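Local coordinates for transcriptional repressor, TetR family (Thermus thermophilus, PDB 3ANP), which represses transcription of genes for fatty acid degradation, probably by binding operator DNA as a dimer, and binds lauroyl-CoA in its C-terminal domain, at residues A[49-52]-A[53-57]; A[34-38]-A[39-43]; A[126-129]-A[130-134]. All coordinates share one frame; numbering follows the deposited sequence.

Interaction 1: A[49-52]-A[53-57]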
ATOM      1  N   TYR A  49     -10.371  26.522   9.461  1.00 18.33           N
ATOM      2  CA  TYR A  49     -11.064  25.284   9.823  1.00 17.19           C
ATOM      3  C   TYR A  49     -10.479  24.042   9.147  1.00 17.88           C
ATOM      4  O   TYR A  49     -10.403  22.976   9.764  1.00 17.31           O
ATOM      5  CB  TYR A  49     -12.554  25.413   9.489  1.00 19.30           C
ATOM      6  CG  TYR A  49     -13.299  26.237  10.528  1.00 18.39           C
ATOM      7  CD1 TYR A  49     -13.939  25.618  11.604  1.00 20.39           C
ATOM      8  CD2 TYR A  49     -13.302  27.634  10.469  1.00 19.97           C
ATOM      9  CE1 TYR A  49     -14.565  26.366  12.606  1.00 22.90           C
ATOM     10  CE2 TYR A  49     -13.927  28.394  11.458  1.00 19.29           C
ATOM     11  CZ  TYR A  49     -14.556  27.749  12.523  1.00 21.65           C
ATOM     12  OH  TYR A  49     -15.174  28.479  13.501  1.00 23.16           O
ATOM     13  N   TYR A  50     -10.069  24.202   7.888  1.00 15.62           N
ATOM     14  CA  TYR A  50      -9.479  23.139   7.065  1.00 17.84           C
ATOM     15  C   TYR A  50      -8.257  23.735   6.353  1.00 16.61           C
ATOM     16  O   TYR A  50      -8.385  24.380   5.318  1.00 17.62           O
ATOM     17  CB  TYR A  50     -10.516  22.649   6.035  1.00 15.92           C
ATOM     18  CG  TYR A  50     -11.676  21.900   6.674  1.00 16.14           C
ATOM     19  CD1 TYR A  50     -11.510  20.584   7.134  1.00 13.69           C
ATOM     20  CD2 TYR A  50     -12.920  22.514   6.858  1.00 16.18           C
ATOM     21  CE1 TYR A  50     -12.540  19.902   7.763  1.00 18.86           C
ATOM     22  CE2 TYR A  50     -13.969  21.829   7.487  1.00 16.67           C
ATOM     23  CZ  TYR A  50     -13.768  20.527   7.939  1.00 16.89           C
ATOM     24  OH  TYR A  50     -14.771  19.849   8.596  1.00 20.81           O
ATOM     25  N   PRO A  51      -7.056  23.532   6.916  1.00 21.88           N
ATOM     26  CA  PRO A  51      -5.781  24.036   6.387  1.00 19.45           C
ATOM     27  C   PRO A  51      -5.475  23.648   4.951  1.00 18.96           C
ATOM     28  O   PRO A  51      -4.704  24.324   4.273  1.00 17.79           O
ATOM     29  CB  PRO A  51      -4.750  23.476   7.370  1.00 22.59           C
ATOM     30  CG  PRO A  51      -5.523  23.312   8.627  1.00 28.26           C
ATOM     31  CD  PRO A  51      -6.832  22.753   8.143  1.00 21.00           C
ATOM     32  N   TYR A  52      -6.053  22.544   4.495  1.00 15.15           N
ATOM     33  CA  TYR A  52      -5.873  22.099   3.118  1.00 16.55           C
ATOM     34  C   TYR A  52      -7.146  21.345   2.743  1.00 15.05           C
ATOM     35  O   TYR A  52      -7.801  20.784   3.620  1.00 17.37           O
ATOM     36  CB  TYR A  52      -4.600  21.226   2.967  1.00 17.55           C
ATOM     37  CG  TYR A  52      -4.392  20.171   4.037  1.00 18.24           C
ATOM     38  CD1 TYR A  52      -4.816  18.852   3.846  1.00 19.35           C
ATOM     39  CD2 TYR A  52      -3.764  20.495   5.240  1.00 17.42           C
ATOM     40  CE1 TYR A  52      -4.614  17.873   4.831  1.00 17.32           C
ATOM     41  CE2 TYR A  52      -3.570  19.542   6.226  1.00 18.03           C
ATOM     42  CZ  TYR A  52      -3.996  18.231   6.019  1.00 21.44           C
ATOM     43  OH  TYR A  52      -3.815  17.305   7.012  1.00 23.82           O
ATOM     44  N   LYS A  53      -7.509  21.362   1.461  1.00 15.68           N
ATOM     45  CA  LYS A  53      -8.748  20.720   0.990  1.00 16.48           C
ATOM     46  C   LYS A  53      -8.933  19.257   1.412  1.00 17.88           C
ATOM     47  O   LYS A  53     -10.063  18.829   1.697  1.00 14.94           O
ATOM     48  CB  LYS A  53      -8.857  20.824  -0.536  1.00 18.01           C
ATOM     49  CG  LYS A  53      -9.214  22.221  -1.081  1.00 16.54           C
ATOM     50  CD  LYS A  53      -8.978  22.312  -2.595  1.00 16.64           C
ATOM     51  CE  LYS A  53      -9.697  21.186  -3.357  1.00 14.23           C
ATOM     52  NZ  LYS A  53      -9.355  21.203  -4.824  1.00 13.90           N
ATOM     53  N   GLU A  54      -7.839  18.492   1.459  1.00 16.25           N
ATOM     54  CA  GLU A  54      -7.921  17.078   1.831  1.00 15.61           C
ATOM     55  C   GLU A  54      -8.373  16.861   3.268  1.00 15.66           C
ATOM     56  O   GLU A  54      -8.872  15.783   3.620  1.00 14.35           O
ATOM     57  CB  GLU A  54      -6.567  16.380   1.625  1.00 16.05           C
ATOM     58  CG  GLU A  54      -6.169  16.167   0.178  1.00 18.03           C
ATOM     59  CD  GLU A  54      -5.729  17.439  -0.520  1.00 20.18           C
ATOM     60  OE1 GLU A  54      -5.480  18.459   0.159  1.00 20.30           O
ATOM     61  OE2 GLU A  54      -5.623  17.412  -1.759  1.00 23.96           O
ATOM     62  N   ALA A  55      -8.175  17.867   4.116  1.00 14.01           N
ATOM     63  CA  ALA A  55      -8.586  17.735   5.501  1.00 12.47           C
ATOM     64  C   ALA A  55     -10.112  17.550   5.540  1.00 13.19           C
ATOM     65  O   ALA A  55     -10.641  16.927   6.456  1.00 18.09           O
ATOM     66  CB  ALA A  55      -8.157  18.979   6.317  1.00 13.81           C
ATOM     67  N   VAL A  56     -10.818  18.091   4.552  1.00 15.54           N
ATOM     68  CA  VAL A  56     -12.275  17.909   4.509  1.00 14.62           C
ATOM     69  C   VAL A  56     -12.556  16.427   4.244  1.00 15.45           C
ATOM     70  O   VAL A  56     -13.375  15.802   4.929  1.00 16.23           O
ATOM     71  CB  VAL A  56     -12.949  18.754   3.381  1.00 16.17           C
ATOM     72  CG1 VAL A  56     -14.430  18.399   3.286  1.00 17.78           C
ATOM     73  CG2 VAL A  56     -12.800  20.262   3.673  1.00 14.43           C
ATOM     74  N   LEU A  57     -11.873  15.856   3.254  1.00 13.42           N
ATOM     75  CA  LEU A  57     -12.075  14.445   2.925  1.00 14.68           C
ATOM     76  C   LEU A  57     -11.715  13.537   4.104  1.00 15.12           C
ATOM     77  O   LEU A  57     -12.363  12.516   4.327  1.00 16.45           O
ATOM     78  CB  LEU A  57     -11.249  14.065   1.692  1.00 15.48           C
ATOM     79  CG  LEU A  57     -11.519  14.865   0.414  1.00 16.25           C
ATOM     80  CD1 LEU A  57     -10.508  14.448  -0.660  1.00 19.49           C
ATOM     81  CD2 LEU A  57     -12.965  14.632  -0.076  1.00 15.25           C
TER

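Interaction 2: A[34-38]-A[39-43]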
ATOM      1  N   GLU A  34     -14.411  28.956  -3.642  1.00 18.03           N
ATOM      2  CA  GLU A  34     -15.782  28.528  -3.941  1.00 19.48           C
ATOM      3  C   GLU A  34     -16.434  27.963  -2.688  1.00 19.76           C
ATOM      4  O   GLU A  34     -17.608  28.233  -2.415  1.00 20.65           O
ATOM      5  CB  GLU A  34     -15.807  27.453  -5.039  1.00 19.49           C
ATOM      6  CG  GLU A  34     -15.380  27.949  -6.406  1.00 18.44           C
ATOM      7  CD  GLU A  34     -15.372  26.840  -7.453  1.00 22.20           C
ATOM      8  OE1 GLU A  34     -14.925  25.718  -7.129  1.00 20.80           O
ATOM      9  OE2 GLU A  34     -15.790  27.094  -8.604  1.00 20.40           O
ATOM     10  N   ILE A  35     -15.678  27.157  -1.939  1.00 18.77           N
ATOM     11  CA  ILE A  35     -16.184  26.585  -0.702  1.00 17.09           C
ATOM     12  C   ILE A  35     -16.561  27.698   0.276  1.00 18.90           C
ATOM     13  O   ILE A  35     -17.651  27.686   0.858  1.00 18.98           O
ATOM     14  CB  ILE A  35     -15.132  25.644  -0.039  1.00 18.24           C
ATOM     15  CG1 ILE A  35     -14.954  24.377  -0.892  1.00 16.68           C
ATOM     16  CG2 ILE A  35     -15.582  25.247   1.365  1.00 14.18           C
ATOM     17  CD1 ILE A  35     -13.842  23.467  -0.388  1.00 16.86           C
ATOM     18  N   ALA A  36     -15.658  28.660   0.454  1.00 19.02           N
ATOM     19  CA  ALA A  36     -15.887  29.784   1.356  1.00 18.07           C
ATOM     20  C   ALA A  36     -17.166  30.530   0.965  1.00 20.93           C
ATOM     21  O   ALA A  36     -18.031  30.806   1.815  1.00 22.09           O
ATOM     22  CB  ALA A  36     -14.701  30.738   1.309  1.00 20.46           C
ATOM     23  N   LYS A  37     -17.287  30.847  -0.318  1.00 19.18           N
ATOM     24  CA  LYS A  37     -18.468  31.555  -0.806  1.00 23.98           C
ATOM     25  C   LYS A  37     -19.732  30.752  -0.517  1.00 23.36           C
ATOM     26  O   LYS A  37     -20.724  31.304  -0.044  1.00 21.66           O
ATOM     27  CB  LYS A  37     -18.360  31.821  -2.310  1.00 26.84           C
ATOM     28  CG  LYS A  37     -19.481  32.703  -2.872  1.00 34.92           C
ATOM     29  CD  LYS A  37     -19.299  32.976  -4.362  1.00 40.59           C
ATOM     30  CE  LYS A  37     -20.245  34.074  -4.864  1.00 43.82           C
ATOM     31  NZ  LYS A  37     -21.689  33.711  -4.751  1.00 43.89           N
ATOM     32  N   ALA A  38     -19.693  29.451  -0.792  1.00 21.60           N
ATOM     33  CA  ALA A  38     -20.863  28.601  -0.556  1.00 23.10           C
ATOM     34  C   ALA A  38     -21.241  28.496   0.919  1.00 24.31           C
ATOM     35  O   ALA A  38     -22.421  28.353   1.245  1.00 22.36           O
ATOM     36  CB  ALA A  38     -20.627  27.200  -1.131  1.00 24.36           C
ATOM     37  N   ALA A  39     -20.247  28.557   1.807  1.00 19.60           N
ATOM     38  CA  ALA A  39     -20.491  28.460   3.249  1.00 22.84           C
ATOM     39  C   ALA A  39     -20.628  29.838   3.911  1.00 24.81           C
ATOM     40  O   ALA A  39     -20.787  29.945   5.135  1.00 22.84           O
ATOM     41  CB  ALA A  39     -19.346  27.677   3.927  1.00 19.39           C
ATOM     42  N   HIS A  40     -20.556  30.877   3.086  1.00 25.96           N
ATOM     43  CA  HIS A  40     -20.637  32.262   3.532  1.00 29.64           C
ATOM     44  C   HIS A  40     -19.597  32.637   4.595  1.00 28.03           C
ATOM     45  O   HIS A  40     -19.931  33.188   5.653  1.00 24.83           O
ATOM     46  CB  HIS A  40     -22.045  32.604   4.036  1.00 33.25           C
ATOM     47  CG  HIS A  40     -22.343  34.073   4.014  1.00 44.37           C
ATOM     48  ND1 HIS A  40     -23.326  34.651   4.789  1.00 48.43           N
ATOM     49  CD2 HIS A  40     -21.787  35.083   3.299  1.00 46.73           C
ATOM     50  CE1 HIS A  40     -23.363  35.953   4.555  1.00 48.35           C
ATOM     51  NE2 HIS A  40     -22.439  36.240   3.656  1.00 46.97           N
ATOM     52  N   VAL A  41     -18.334  32.325   4.314  1.00 23.62           N
ATOM     53  CA  VAL A  41     -17.233  32.680   5.211  1.00 20.79           C
ATOM     54  C   VAL A  41     -16.130  33.196   4.300  1.00 19.48           C
ATOM     55  O   VAL A  41     -16.237  33.078   3.088  1.00 19.36           O
ATOM     56  CB  VAL A  41     -16.711  31.465   6.026  1.00 19.58           C
ATOM     57  CG1 VAL A  41     -17.825  30.945   6.949  1.00 19.66           C
ATOM     58  CG2 VAL A  41     -16.220  30.357   5.084  1.00 19.92           C
ATOM     59  N   SER A  42     -15.080  33.785   4.863  1.00 20.10           N
ATOM     60  CA  SER A  42     -13.988  34.276   4.019  1.00 20.43           C
ATOM     61  C   SER A  42     -13.070  33.111   3.662  1.00 22.51           C
ATOM     62  O   SER A  42     -13.111  32.066   4.306  1.00 21.35           O
ATOM     63  CB  SER A  42     -13.163  35.329   4.763  1.00 21.82           C
ATOM     64  OG  SER A  42     -12.445  34.723   5.823  1.00 22.98           O
ATOM     65  N   ARG A  43     -12.236  33.302   2.643  1.00 22.30           N
ATOM     66  CA  ARG A  43     -11.292  32.277   2.230  1.00 22.68           C
ATOM     67  C   ARG A  43     -10.369  31.999   3.414  1.00 23.00           C
ATOM     68  O   ARG A  43      -9.999  30.851   3.685  1.00 22.35           O
ATOM     69  CB  ARG A  43     -10.484  32.769   1.021  1.00 23.57           C
ATOM     70  CG  ARG A  43      -9.401  31.796   0.546  1.00 23.57           C
ATOM     71  CD  ARG A  43      -8.516  32.423  -0.517  1.00 19.94           C
ATOM     72  NE  ARG A  43      -7.363  31.573  -0.827  1.00 21.42           N
ATOM     73  CZ  ARG A  43      -7.350  30.642  -1.780  1.00 23.20           C
ATOM     74  NH1 ARG A  43      -8.426  30.440  -2.525  1.00 19.13           N
ATOM     75  NH2 ARG A  43      -6.260  29.907  -1.988  1.00 20.26           N
TER

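Interaction 3: A[126-129]-A[130-134]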
ATOM      1  N   LEU A 126      -7.905   7.840   9.983  1.00 15.61           N
ATOM      2  CA  LEU A 126      -8.476   6.644   9.359  1.00 14.22           C
ATOM      3  C   LEU A 126      -7.876   5.347   9.930  1.00 16.37           C
ATOM      4  O   LEU A 126      -7.368   4.505   9.178  1.00 16.48           O
ATOM      5  CB  LEU A 126      -8.207   6.703   7.846  1.00 15.26           C
ATOM      6  CG  LEU A 126      -8.576   8.004   7.111  1.00 17.07           C
ATOM      7  CD1 LEU A 126      -7.906   8.069   5.727  1.00 12.67           C
ATOM      8  CD2 LEU A 126     -10.112   8.061   6.967  1.00 15.89           C
ATOM      9  N   PRO A 127      -7.965   5.153  11.253  1.00 17.66           N
ATOM     10  CA  PRO A 127      -7.409   3.961  11.906  1.00 17.34           C
ATOM     11  C   PRO A 127      -8.155   2.639  11.679  1.00 17.32           C
ATOM     12  O   PRO A 127      -8.683   2.035  12.610  1.00 16.83           O
ATOM     13  CB  PRO A 127      -7.389   4.372  13.372  1.00 18.48           C
ATOM     14  CG  PRO A 127      -8.682   5.144  13.479  1.00 17.82           C
ATOM     15  CD  PRO A 127      -8.621   6.028  12.242  1.00 14.77           C
ATOM     16  N   LEU A 128      -8.163   2.178  10.439  1.00 15.66           N
ATOM     17  CA  LEU A 128      -8.822   0.916  10.103  1.00 15.55           C
ATOM     18  C   LEU A 128      -8.082  -0.264  10.742  1.00 15.48           C
ATOM     19  O   LEU A 128      -8.702  -1.245  11.169  1.00 14.50           O
ATOM     20  CB  LEU A 128      -8.850   0.741   8.583  1.00 13.52           C
ATOM     21  CG  LEU A 128      -9.408  -0.584   8.042  1.00 15.89           C
ATOM     22  CD1 LEU A 128     -10.842  -0.797   8.572  1.00 13.94           C
ATOM     23  CD2 LEU A 128      -9.364  -0.549   6.505  1.00 14.45           C
ATOM     24  N   GLY A 129      -6.757  -0.170  10.805  1.00 13.65           N
ATOM     25  CA  GLY A 129      -5.971  -1.239  11.407  1.00 14.23           C
ATOM     26  C   GLY A 129      -6.451  -1.609  12.803  1.00 16.99           C
ATOM     27  O   GLY A 129      -6.584  -2.795  13.138  1.00 15.44           O
ATOM     28  N   ASP A 130      -6.711  -0.593  13.621  1.00 15.53           N
ATOM     29  CA  ASP A 130      -7.178  -0.811  14.982  1.00 16.19           C
ATOM     30  C   ASP A 130      -8.590  -1.407  15.032  1.00 16.49           C
ATOM     31  O   ASP A 130      -8.891  -2.210  15.917  1.00 17.17           O
ATOM     32  CB  ASP A 130      -7.108   0.491  15.794  1.00 18.57           C
ATOM     33  CG  ASP A 130      -5.675   0.950  16.050  1.00 22.22           C
ATOM     34  OD1 ASP A 130      -4.742   0.117  15.996  1.00 20.78           O
ATOM     35  OD2 ASP A 130      -5.479   2.151  16.315  1.00 25.80           O
ATOM     36  N   LEU A 131      -9.462  -1.026  14.096  1.00 14.25           N
ATOM     37  CA  LEU A 131     -10.806  -1.618  14.062  1.00 16.40           C
ATOM     38  C   LEU A 131     -10.665  -3.128  13.745  1.00 16.85           C
ATOM     39  O   LEU A 131     -11.327  -3.989  14.350  1.00 15.19           O
ATOM     40  CB  LEU A 131     -11.669  -0.926  12.985  1.00 16.82           C
ATOM     41  CG  LEU A 131     -13.058  -1.556  12.736  1.00 19.53           C
ATOM     42  CD1 LEU A 131     -13.786  -1.735  14.061  1.00 17.58           C
ATOM     43  CD2 LEU A 131     -13.890  -0.671  11.793  1.00 15.77           C
ATOM     44  N   ILE A 132      -9.803  -3.457  12.792  1.00 15.14           N
ATOM     45  CA  ILE A 132      -9.596  -4.872  12.451  1.00 16.58           C
ATOM     46  C   ILE A 132      -9.064  -5.622  13.679  1.00 18.14           C
ATOM     47  O   ILE A 132      -9.491  -6.746  13.974  1.00 16.70           O
ATOM     48  CB  ILE A 132      -8.608  -5.015  11.264  1.00 15.10           C
ATOM     49  CG1 ILE A 132      -9.277  -4.499   9.984  1.00 15.07           C
ATOM     50  CG2 ILE A 132      -8.173  -6.481  11.091  1.00 14.32           C
ATOM     51  CD1 ILE A 132      -8.320  -4.300   8.831  1.00 17.01           C
ATOM     52  N   ALA A 133      -8.157  -4.988  14.419  1.00 19.04           N
ATOM     53  CA  ALA A 133      -7.602  -5.620  15.613  1.00 19.43           C
ATOM     54  C   ALA A 133      -8.700  -5.981  16.611  1.00 21.25           C
ATOM     55  O   ALA A 133      -8.586  -6.979  17.327  1.00 22.02           O
ATOM     56  CB  ALA A 133      -6.567  -4.701  16.275  1.00 16.93           C
ATOM     57  N   GLU A 134      -9.763  -5.178  16.673  1.00 20.23           N
ATOM     58  CA  GLU A 134     -10.854  -5.476  17.605  1.00 20.08           C
ATOM     59  C   GLU A 134     -11.555  -6.777  17.205  1.00 20.73           C
ATOM     60  O   GLU A 134     -12.046  -7.511  18.057  1.00 18.49           O
ATOM     61  CB  GLU A 134     -11.896  -4.343  17.637  1.00 23.19           C
ATOM     62  CG  GLU A 134     -11.469  -3.064  18.376  1.00 21.79           C
ATOM     63  CD  GLU A 134     -12.547  -1.979  18.335  1.00 22.87           C
ATOM     64  OE1 GLU A 134     -13.749  -2.318  18.379  1.00 20.37           O
ATOM     65  OE2 GLU A 134     -12.194  -0.785  18.269  1.00 22.92           O
TER

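Interaction 1: A[49-52]-A[53-57]
With CG set opposite its own carbonyl carbon (chi1 -69°), Y50 lays its ring against V56 at the start of helix 54-77, whereas Y52 swings CG between its backbone N and carbonyl carbon (chi1 45°) and brings its ring over A55. Between them the two tyrosines hold A55 and V56 in the first turn of the helix. V56 CG2 sits over one face of the Y50 ring, 3.8 Å from its centroid and nearer the CG end of the ring, a CH-pi contact in which the two side chains cross at about a right angle. The methyl of A55 serves both tyrosines: CB lies in the plane of the Y50 ring at its edge, 3.8 Å from Y50 CD1, and also over a face of Y52, 4.2 Å from that ring's centroid. E54 CB meets the edge of the Y52 ring, 3.8 Å from CD1. Alongside these apolar touches, A55 N donates to Y52 O at 3.0 Å, from well above the carbonyl plane, which ties the linker to the incoming helix. Beyond the segments, Y50 OH is hydrogen-bonded to D59, one turn further along helix 54-77, K53 NZ to the carbonyls of F27 and T30, and R118 makes a cation-pi contact with Y52 and R11 one with Y50. Cut back to an alanine, Y50 would probably leave the V56 methyl without its aromatic face and D59 without the phenol hydroxyl it bonds. Y50 closes the predicted helix-turn-helix motif, and its ring, gripped through face, edge and hydroxyl, couples that motif to helix 54-77 by apolar contact backed by a polar bond at its far end.

Interaction 2: A[34-38]-A[39-43]
A36 O is the acceptor shared at the end of helix 32-39: V41 N reaches it at 2.9 Å in an almost straight bond (171°), and A39 N adds a weak one at 3.2 Å. The stronger bond of A39 N is to I35 O, 2.9 Å away, in the usual i to i+4 pattern. H40 has a positive phi (56°), and its N bonds to K37 O at 3.2 Å from above the carbonyl plane. The positive phi and the two bonds back, V41 N to A36 O and H40 N to K37 O, make a Schellman motif, which uses up carbonyls of the last turn as the chain leaves the helix. The A36 methyl lies against the bend, its CB 3.3 Å from V41 O and 3.6 Å from S42 O. V41 completes the apolar side: its CG2 lies between its own backbone N and carbonyl carbon, and from there packs on A36 CB at 4.1 Å. Next comes S42, the N-cap of the following helix, whose OG takes a hydrogen bond from T45 N; R43 NH1 reaches back to T33 OG1. This is the turn of the predicted helix-turn-helix motif, linking helix 32-39 to helix 43-49. Helix 3-25 backs it from one side: I35 packs on A18 and F22, A39 on A17, V41 on R13, and R13 NE also bonds A39 O.

Interaction 3: A[126-129]-A[130-134]
At the centre of an inverse gamma turn, P127 offers its O to L131 N in a weak bond, 3.5 Å long, that starts helix 128-142 only loosely. The turn is sharp enough for L128 N to bond back to L126 O at 2.8 Å, and P127, which has no side-chain group to cap the helix, stands at the N-cap position. One residue on the bonding firms up, with I132 N donating to L128 O at 3.0 Å in a nearly straight line (167°), and A133 N to G129 O at the same 3.0 Å. On the inner face L128 has its CG opposite the backbone N (chi1 175°), which carries the branch along the helix until CG meets I132 CD1 at 4.0 Å. The two side chains cross obliquely, and a looser touch joins L128 CD1 to L131 CD2 at 4.4 Å. On the solvent side D130 OD2 comes to 4.2 Å from P127 CB. The apolar face continues into the core: L128 packs on L93, A159 and Y162, I132 on F90, L158 and A159, and P127 and L131 on helix 54-77. L126, a residue of the acyl-CoA pocket, and L128 both touch the bound dodecyl-CoA. The chemistry is therefore divided by face: aliphatic carbon toward ligand and core, a carboxylate outward, with the helical bonding starting on a weak, long bond at the proline end, beside the pocket residue L126.

Along the chain the order is interaction 2, interaction 1, interaction 3. The first two belong to the N-terminal TetR-family region, with centres about 13 Å apart and nearest atoms about 5 Å apart; helix 43-49 runs between them, and both pack against helix 3-25. Interaction 3 lies in the C-terminal, ligand-binding region, its centre about 23 Å from that of interaction 1 and about 35 Å from that of interaction 2. Helix 54-77 spans the divide: 53-57 forms its start, and further along it receives L126, P127 and L131. This continuous helix is probably a route by which acyl-CoA binding influences the predicted DNA-binding motif, as in other TetR-family repressors.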